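Local coordinates for Arf-GAP domain and FG repeat-containing protein 1 (Homo sapiens, PDB 2OLM) that acts as a cofactor of HIV-1 Rev that promotes movement of Rev-responsive element-containing RNAs to the cytoplasm, and is required for vesicle docking or fusion in acrosome biogenesis, at residues F72-Q75 and E76-L80; E121-R124 and W125-P128. All blocks are in the same frame, centred on the assembly; numbering follows the deposited sequence. Where two conformers were deposited one is given.

Interaction 1: F72-Q75 and E76-L80; sequences FTQQ and EIEFL
T73 and E76 form a capping box at the start of helix 74-82, each side chain reaching for the other's backbone N-H. The E76 side chain shows how the box closes. Its CB lies 3.6 Å from T73 OG1, and CG comes nearer still to that hydroxyl. With CG anti to its own carbonyl carbon (chi1 -70°) and the chain extended beyond, the carboxylate is carried back toward the helix start, beside T73. There OE1 accepts from T73 N at 3.0 Å, a nearly straight bond that meets the oxygen on its anti side. The same OE1 sits at the edge of the F72 ring, 3.6 Å from CD1, while OE2 forms a salt bridge with K65. In return, T73 OG1, set between its backbone N and carbonyl carbon (chi1 66°), takes the N-H of E76 at 3.1 Å. Threonine suits the cap because its short hydroxyl can stand in for the missing carbonyl of an earlier turn. Behind the box, F72 CB packs on I77 CD1 at 3.8 Å; both residues are buried and lean on helix 3-20, through L16 and M15 respectively. One turn along the helix, Q74, bent at chi2, brings NE2 to E78 OE2 at 2.8 Å. The carboxylate oxygen lies close to the amide plane, though the two flat groups are turned 83° against each other, and Q74 OE1 is hydrogen-bonded to H12 NE2 of helix 3-20. A glutamine can thus give its N-H within the helix and its oxygen to a neighbouring one. The chemistry implies a helix start where the T73 hydroxyl satisfies one first-turn N-H, that of E76, the E76 carboxylate satisfies that of the N-cap residue itself, and this glutamate's charge, near the positive helix end and K65, is probably stabilised.

Interaction 2: E121-R124 and W125-P128; sequences EKKR and WYVP
A type I beta turn from K123 to Y126 reverses the chain just beyond helix 109-121 in this Arf-GAP domain, and side chains pair up on it. K123 is the first residue to leave helical geometry, with a positive phi of 61°. The turn's backbone bond, from Y126 N to K123 O, is weak at 3.4 Å; a water that donates to Y126 O, and weakly to K123 O, bridges the same two residues. K123 and Y126 then run side by side in the same direction. Their CB atoms touch at 3.5 Å, and in the conformer described the lysine chain lies along one face of the ring, CD 3.9 Å from the ring centroid and almost on its normal. Its NZ stands 4.7 Å from the centroid, still over the face; with a second lysine conformer present, this cation-pi contact is probably only part-time. Lysine so placed suits the ring, its methylenes covering it while the charge stays at the exposed end. Y126 also meets W92 of helix 84-92.

At the middle of the turn, R124 crosses one face of W125. CG anti to the backbone N (chi1 177°) and an extended chain lay its methylenes over the indole, CG being 3.8 Å from the centroid of the five-membered ring. The indole is buried, meeting F96 edge-to-face and also F115, and tryptophan offers a broad surface for both neighbours and arginine. The guanidinium lies nearly parallel to the indole, 11° between planes, while NH1 forms a salt bridge with E118; the closest side-chain approach of this pair is R124 CD to W125 CZ2, 3.5 Å.

How the interactions relate
Both contacts belong to the Arf-GAP domain and sit at helix ends: interaction 1 at the N-terminus of helix 74-82, interaction 2 in the connection from helix 109-121 to helix 129-133. They follow in series along the chain and do not touch; their centres are 25 Å apart and their nearest atoms about 12 Å. Helix 84-92, which follows helix 74-82 closely in sequence, supplies I91 and W92 to interaction 2, whereas interaction 1 also borders strand 38-40 through V39. The zinc ion, held by C28, C31, C48 and C51, is about 14 Å from the W125 side chain, so interaction 2 lies outside that metal site.

Interaction 1: F72-Q75 and E76-L80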
ATOM      1  N   PHE A  72     -10.053   3.238  -2.689  1.00 15.12           N
ATOM      2  CA  PHE A  72     -10.503   3.171  -4.089  1.00 14.59           C
ATOM      3  C   PHE A  72     -11.551   2.092  -4.232  1.00 14.88           C
ATOM      4  O   PHE A  72     -11.501   1.063  -3.555  1.00 17.13           O
ATOM      5  CB  PHE A  72      -9.334   2.885  -5.021  1.00 14.65           C
ATOM      6  CG  PHE A  72      -8.395   4.035  -5.160  1.00 13.55           C
ATOM      7  CD1 PHE A  72      -8.742   5.153  -5.897  1.00 14.75           C
ATOM      8  CD2 PHE A  72      -7.178   4.033  -4.524  1.00 13.52           C
ATOM      9  CE1 PHE A  72      -7.871   6.213  -6.008  1.00 14.76           C
ATOM     10  CE2 PHE A  72      -6.342   5.095  -4.605  1.00 15.22           C
ATOM     11  CZ  PHE A  72      -6.678   6.198  -5.374  1.00 13.65           C
ATOM     12  N   THR A  73     -12.519   2.310  -5.097  1.00 13.94           N
ATOM     13  CA  THR A  73     -13.500   1.282  -5.433  1.00 13.52           C
ATOM     14  C   THR A  73     -13.007   0.337  -6.545  1.00 11.72           C
ATOM     15  O   THR A  73     -12.045   0.635  -7.267  1.00 11.21           O
ATOM     16  CB  THR A  73     -14.789   1.906  -5.920  1.00 14.68           C
ATOM     17  OG1 THR A  73     -14.539   2.563  -7.170  1.00 13.85           O
ATOM     18  CG2 THR A  73     -15.313   2.917  -4.897  1.00 13.86           C
ATOM     19  N   GLN A  74     -13.660  -0.817  -6.708  1.00 12.43           N
ATOM     20  CA  GLN A  74     -13.345  -1.711  -7.792  1.00 11.91           C
ATOM     21  C   GLN A  74     -13.416  -1.018  -9.139  1.00 10.30           C
ATOM     22  O   GLN A  74     -12.542  -1.201  -9.991  1.00 12.66           O
ATOM     23  CB  GLN A  74     -14.307  -2.909  -7.739  1.00 14.00           C
ATOM     24  CG  GLN A  74     -14.011  -3.991  -8.747  1.00 18.80           C
ATOM     25  CD  GLN A  74     -12.808  -4.878  -8.396  1.00 23.82           C
ATOM     26  OE1 GLN A  74     -12.507  -5.121  -7.205  1.00 24.38           O
ATOM     27  NE2 GLN A  74     -12.122  -5.378  -9.430  1.00 25.75           N
ATOM     28  N   GLN A  75     -14.466  -0.190  -9.313  1.00 12.35           N
ATOM     29  CA  GLN A  75     -14.639   0.583 -10.566  1.00 12.81           C
ATOM     30  C   GLN A  75     -13.425   1.496 -10.830  1.00 11.88           C
ATOM     31  O   GLN A  75     -12.881   1.571 -11.936  1.00 11.62           O
ATOM     32  CB  GLN A  75     -15.928   1.416 -10.478  1.00 14.05           C
ATOM     33  CG  GLN A  75     -17.209   0.647 -10.716  1.00 17.27           C
ATOM     34  CD  GLN A  75     -18.413   1.508 -10.383  1.00 19.56           C
ATOM     35  OE1 GLN A  75     -19.153   1.928 -11.289  1.00 19.48           O
ATOM     36  NE2 GLN A  75     -18.601   1.811  -9.105  1.00 21.64           N
ATOM     37  N   GLU A  76     -12.986   2.192  -9.811  1.00 10.69           N
ATOM     38  CA  GLU A  76     -11.842   3.057  -9.992  1.00 10.43           C
ATOM     39  C   GLU A  76     -10.557   2.296 -10.327  1.00 11.40           C
ATOM     40  O   GLU A  76      -9.798   2.681 -11.229  1.00 11.33           O
ATOM     41  CB  GLU A  76     -11.648   3.915  -8.758  1.00 11.18           C
ATOM     42  CG  GLU A  76     -12.725   4.953  -8.577  1.00 13.12           C
ATOM     43  CD  GLU A  76     -12.665   5.669  -7.285  1.00 15.28           C
ATOM     44  OE1 GLU A  76     -12.345   5.060  -6.244  1.00 13.98           O
ATOM     45  OE2 GLU A  76     -12.960   6.872  -7.277  1.00 17.39           O
ATOM     46  N   ILE A  77     -10.289   1.212  -9.590  1.00 11.66           N
ATOM     47  CA  ILE A  77      -9.114   0.389  -9.840  1.00 10.30           C
ATOM     48  C   ILE A  77      -9.118  -0.149 -11.277  1.00 10.87           C
ATOM     49  O   ILE A  77      -8.130  -0.071 -11.982  1.00 12.21           O
ATOM     50  CB  ILE A  77      -9.032  -0.754  -8.820  1.00 11.46           C
ATOM     51  CG1 ILE A  77      -8.774  -0.181  -7.417  1.00 12.77           C
ATOM     52  CG2 ILE A  77      -7.993  -1.805  -9.284  1.00 14.19           C
ATOM     53  CD1 ILE A  77      -7.398   0.469  -7.213  1.00 14.87           C
ATOM     54  N   GLU A  78     -10.268  -0.626 -11.735  1.00 11.29           N
ATOM     55  CA  GLU A  78     -10.347  -1.139 -13.106  1.00 13.83           C
ATOM     56  C   GLU A  78     -10.167  -0.056 -14.161  1.00 11.45           C
ATOM     57  O   GLU A  78      -9.526  -0.287 -15.185  1.00 13.25           O
ATOM     58  CB  GLU A  78     -11.640  -1.885 -13.336  1.00 14.26           C
ATOM     59  CG  GLU A  78     -11.703  -3.179 -12.501  1.00 18.41           C
ATOM     60  CD  GLU A  78     -12.917  -4.005 -12.704  1.00 22.29           C
ATOM     61  OE1 GLU A  78     -13.823  -3.598 -13.445  1.00 27.31           O
ATOM     62  OE2 GLU A  78     -12.969  -5.080 -12.100  1.00 24.01           O
ATOM     63  N   PHE A  79     -10.687   1.136 -13.898  1.00 11.15           N
ATOM     64  CA  PHE A  79     -10.425   2.248 -14.797  1.00 10.95           C
ATOM     65  C   PHE A  79      -8.935   2.522 -14.909  1.00 11.66           C
ATOM     66  O   PHE A  79      -8.381   2.728 -15.969  1.00 12.50           O
ATOM     67  CB  PHE A  79     -11.182   3.498 -14.301  1.00 12.00           C
ATOM     68  CG  PHE A  79     -10.961   4.704 -15.161  1.00 12.42           C
ATOM     69  CD1 PHE A  79     -11.633   4.799 -16.373  1.00 14.11           C
ATOM     70  CD2 PHE A  79     -10.054   5.697 -14.817  1.00 15.86           C
ATOM     71  CE1 PHE A  79     -11.459   5.886 -17.207  1.00 16.07           C
ATOM     72  CE2 PHE A  79      -9.872   6.797 -15.687  1.00 14.07           C
ATOM     73  CZ  PHE A  79     -10.584   6.850 -16.884  1.00 13.21           C
ATOM     74  N   LEU A  80      -8.258   2.553 -13.772  1.00 10.78           N
ATOM     75  CA  LEU A  80      -6.831   2.795 -13.755  1.00  9.43           C
ATOM     76  C   LEU A  80      -6.044   1.701 -14.487  1.00 10.75           C
ATOM     77  O   LEU A  80      -5.068   1.979 -15.147  1.00 11.45           O
ATOM     78  CB  LEU A  80      -6.340   2.918 -12.311  1.00 10.55           C
ATOM     79  CG  LEU A  80      -6.756   4.180 -11.579  1.00 12.23           C
ATOM     80  CD1 LEU A  80      -6.492   4.098 -10.064  1.00 12.04           C
ATOM     81  CD2 LEU A  80      -6.102   5.423 -12.166  1.00 12.82           C
TER

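Interaction 2: E121-R124 and W125-P128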
ATOM      1  N   GLU A 121      -6.994  20.868 -22.166  1.00  7.74           N
ATOM      2  CA  GLU A 121      -8.143  21.666 -22.639  1.00  8.22           C
ATOM      3  C   GLU A 121      -8.013  21.988 -24.123  1.00  8.91           C
ATOM      4  O   GLU A 121      -8.897  21.652 -24.936  1.00 10.95           O
ATOM      5  CB  GLU A 121      -8.320  22.933 -21.800  1.00  8.39           C
ATOM      6  CG  GLU A 121      -8.483  22.679 -20.302  1.00  7.79           C
ATOM      7  CD  GLU A 121      -8.752  23.908 -19.476  1.00  9.81           C
ATOM      8  OE1 GLU A 121      -8.745  25.021 -20.025  1.00 10.65           O
ATOM      9  OE2 GLU A 121      -8.983  23.734 -18.270  1.00 10.08           O
ATOM     10  N   LYS A 122      -6.883  22.599 -24.481  1.00  9.08           N
ATOM     11  CA  LYS A 122      -6.639  22.952 -25.877  1.00 11.20           C
ATOM     12  C   LYS A 122      -6.132  21.762 -26.700  1.00  9.73           C
ATOM     13  O   LYS A 122      -6.192  21.816 -27.923  1.00 10.85           O
ATOM     14  CB  LYS A 122      -5.676  24.106 -25.957  1.00 11.15           C
ATOM     15  CG  LYS A 122      -6.195  25.361 -25.227  1.00 14.79           C
ATOM     16  CD  LYS A 122      -5.214  26.465 -25.233  1.00 18.52           C
ATOM     17  CE  LYS A 122      -5.718  27.667 -24.461  1.00 22.14           C
ATOM     18  NZ  LYS A 122      -4.576  28.517 -24.016  1.00 30.07           N
ATOM     19  N   LYS A 123      -5.639  20.708 -26.038  1.00  8.88           N
ATOM     20  CA  LYS A 123      -5.266  19.475 -26.716  0.50  9.19           C
ATOM     21  C   LYS A 123      -4.160  19.696 -27.744  1.00  9.38           C
ATOM     22  O   LYS A 123      -4.210  19.166 -28.866  1.00 10.09           O
ATOM     23  CB  LYS A 123      -6.517  18.818 -27.312  0.50  9.88           C
ATOM     24  CG  LYS A 123      -7.314  18.168 -26.243  0.50  8.59           C
ATOM     25  CD  LYS A 123      -8.689  17.787 -26.692  0.50  8.42           C
ATOM     26  CE  LYS A 123      -9.402  17.079 -25.560  0.50  8.92           C
ATOM     27  NZ  LYS A 123     -10.818  16.822 -25.895  0.50  9.35           N
ATOM     28  N   ARG A 124      -3.141  20.410 -27.346  1.00  8.55           N
ATOM     29  CA  ARG A 124      -2.061  20.754 -28.261  1.00  8.38           C
ATOM     30  C   ARG A 124      -1.331  19.506 -28.807  1.00  8.72           C
ATOM     31  O   ARG A 124      -0.868  19.537 -29.981  1.00  8.91           O
ATOM     32  CB  ARG A 124      -1.065  21.652 -27.557  1.00  8.66           C
ATOM     33  CG  ARG A 124       0.158  22.015 -28.406  1.00  9.12           C
ATOM     34  CD  ARG A 124       0.884  23.159 -27.774  1.00 11.20           C
ATOM     35  NE  ARG A 124       2.080  23.514 -28.533  1.00 12.36           N
ATOM     36  CZ  ARG A 124       2.945  24.438 -28.152  1.00 14.10           C
ATOM     37  NH1 ARG A 124       2.709  25.144 -27.059  1.00 13.85           N
ATOM     38  NH2 ARG A 124       4.023  24.685 -28.894  1.00 13.96           N
ATOM     39  N   TRP A 125      -1.187  18.451 -28.015  1.00  7.81           N
ATOM     40  CA  TRP A 125      -0.365  17.272 -28.396  1.00  8.17           C
ATOM     41  C   TRP A 125      -1.195  16.015 -28.485  1.00  8.79           C
ATOM     42  O   TRP A 125      -0.686  14.907 -28.336  1.00  8.22           O
ATOM     43  CB  TRP A 125       0.779  17.058 -27.370  1.00  8.35           C
ATOM     44  CG  TRP A 125       1.654  18.234 -27.204  1.00  9.88           C
ATOM     45  CD1 TRP A 125       2.672  18.634 -28.056  1.00 11.58           C
ATOM     46  CD2 TRP A 125       1.635  19.219 -26.144  1.00 10.33           C
ATOM     47  NE1 TRP A 125       3.267  19.773 -27.583  1.00 10.39           N
ATOM     48  CE2 TRP A 125       2.642  20.154 -26.411  1.00 10.14           C
ATOM     49  CE3 TRP A 125       0.861  19.378 -24.982  1.00  9.35           C
ATOM     50  CZ2 TRP A 125       2.889  21.241 -25.583  1.00 10.94           C
ATOM     51  CZ3 TRP A 125       1.114  20.461 -24.170  1.00 11.84           C
ATOM     52  CH2 TRP A 125       2.120  21.369 -24.466  1.00 10.54           C
ATOM     53  N   TYR A 126      -2.506  16.179 -28.704  1.00  8.67           N
ATOM     54  CA  TYR A 126      -3.481  15.136 -28.458  1.00  7.84           C
ATOM     55  C   TYR A 126      -3.707  14.227 -29.663  1.00  8.89           C
ATOM     56  O   TYR A 126      -3.852  14.716 -30.798  1.00 11.34           O
ATOM     57  CB  TYR A 126      -4.793  15.838 -28.094  1.00 10.73           C
ATOM     58  CG  TYR A 126      -6.027  14.994 -27.820  1.00  9.52           C
ATOM     59  CD1 TYR A 126      -6.282  14.494 -26.548  1.00 10.43           C
ATOM     60  CD2 TYR A 126      -6.985  14.774 -28.800  1.00 10.87           C
ATOM     61  CE1 TYR A 126      -7.424  13.757 -26.276  1.00 10.68           C
ATOM     62  CE2 TYR A 126      -8.109  14.078 -28.538  1.00 10.37           C
ATOM     63  CZ  TYR A 126      -8.345  13.562 -27.273  1.00 11.10           C
ATOM     64  OH  TYR A 126      -9.525  12.878 -27.002  1.00 13.33           O
ATOM     65  N   VAL A 127      -3.782  12.923 -29.414  1.00  8.90           N
ATOM     66  CA  VAL A 127      -4.255  11.928 -30.376  1.00  9.44           C
ATOM     67  C   VAL A 127      -5.490  11.250 -29.762  1.00 11.83           C
ATOM     68  O   VAL A 127      -5.443  10.812 -28.617  1.00 11.33           O
ATOM     69  CB  VAL A 127      -3.169  10.878 -30.666  1.00 10.06           C
ATOM     70  CG1 VAL A 127      -3.713   9.781 -31.619  1.00 14.22           C
ATOM     71  CG2 VAL A 127      -1.924  11.539 -31.256  1.00 11.68           C
ATOM     72  N   PRO A 128      -6.612  11.225 -30.498  1.00 13.15           N
ATOM     73  CA  PRO A 128      -7.833  10.656 -29.907  1.00 13.69           C
ATOM     74  C   PRO A 128      -7.642   9.219 -29.453  1.00 14.64           C
ATOM     75  O   PRO A 128      -6.899   8.454 -30.087  1.00 14.85           O
ATOM     76  CB  PRO A 128      -8.840  10.724 -31.071  1.00 17.60           C
ATOM     77  CG  PRO A 128      -8.369  11.763 -31.940  1.00 18.37           C
ATOM     78  CD  PRO A 128      -6.862  11.793 -31.828  1.00 13.42           C
TER
HETATM   79  O   HOH W   1      -4.483  17.203 -31.561  1.00 15.62           O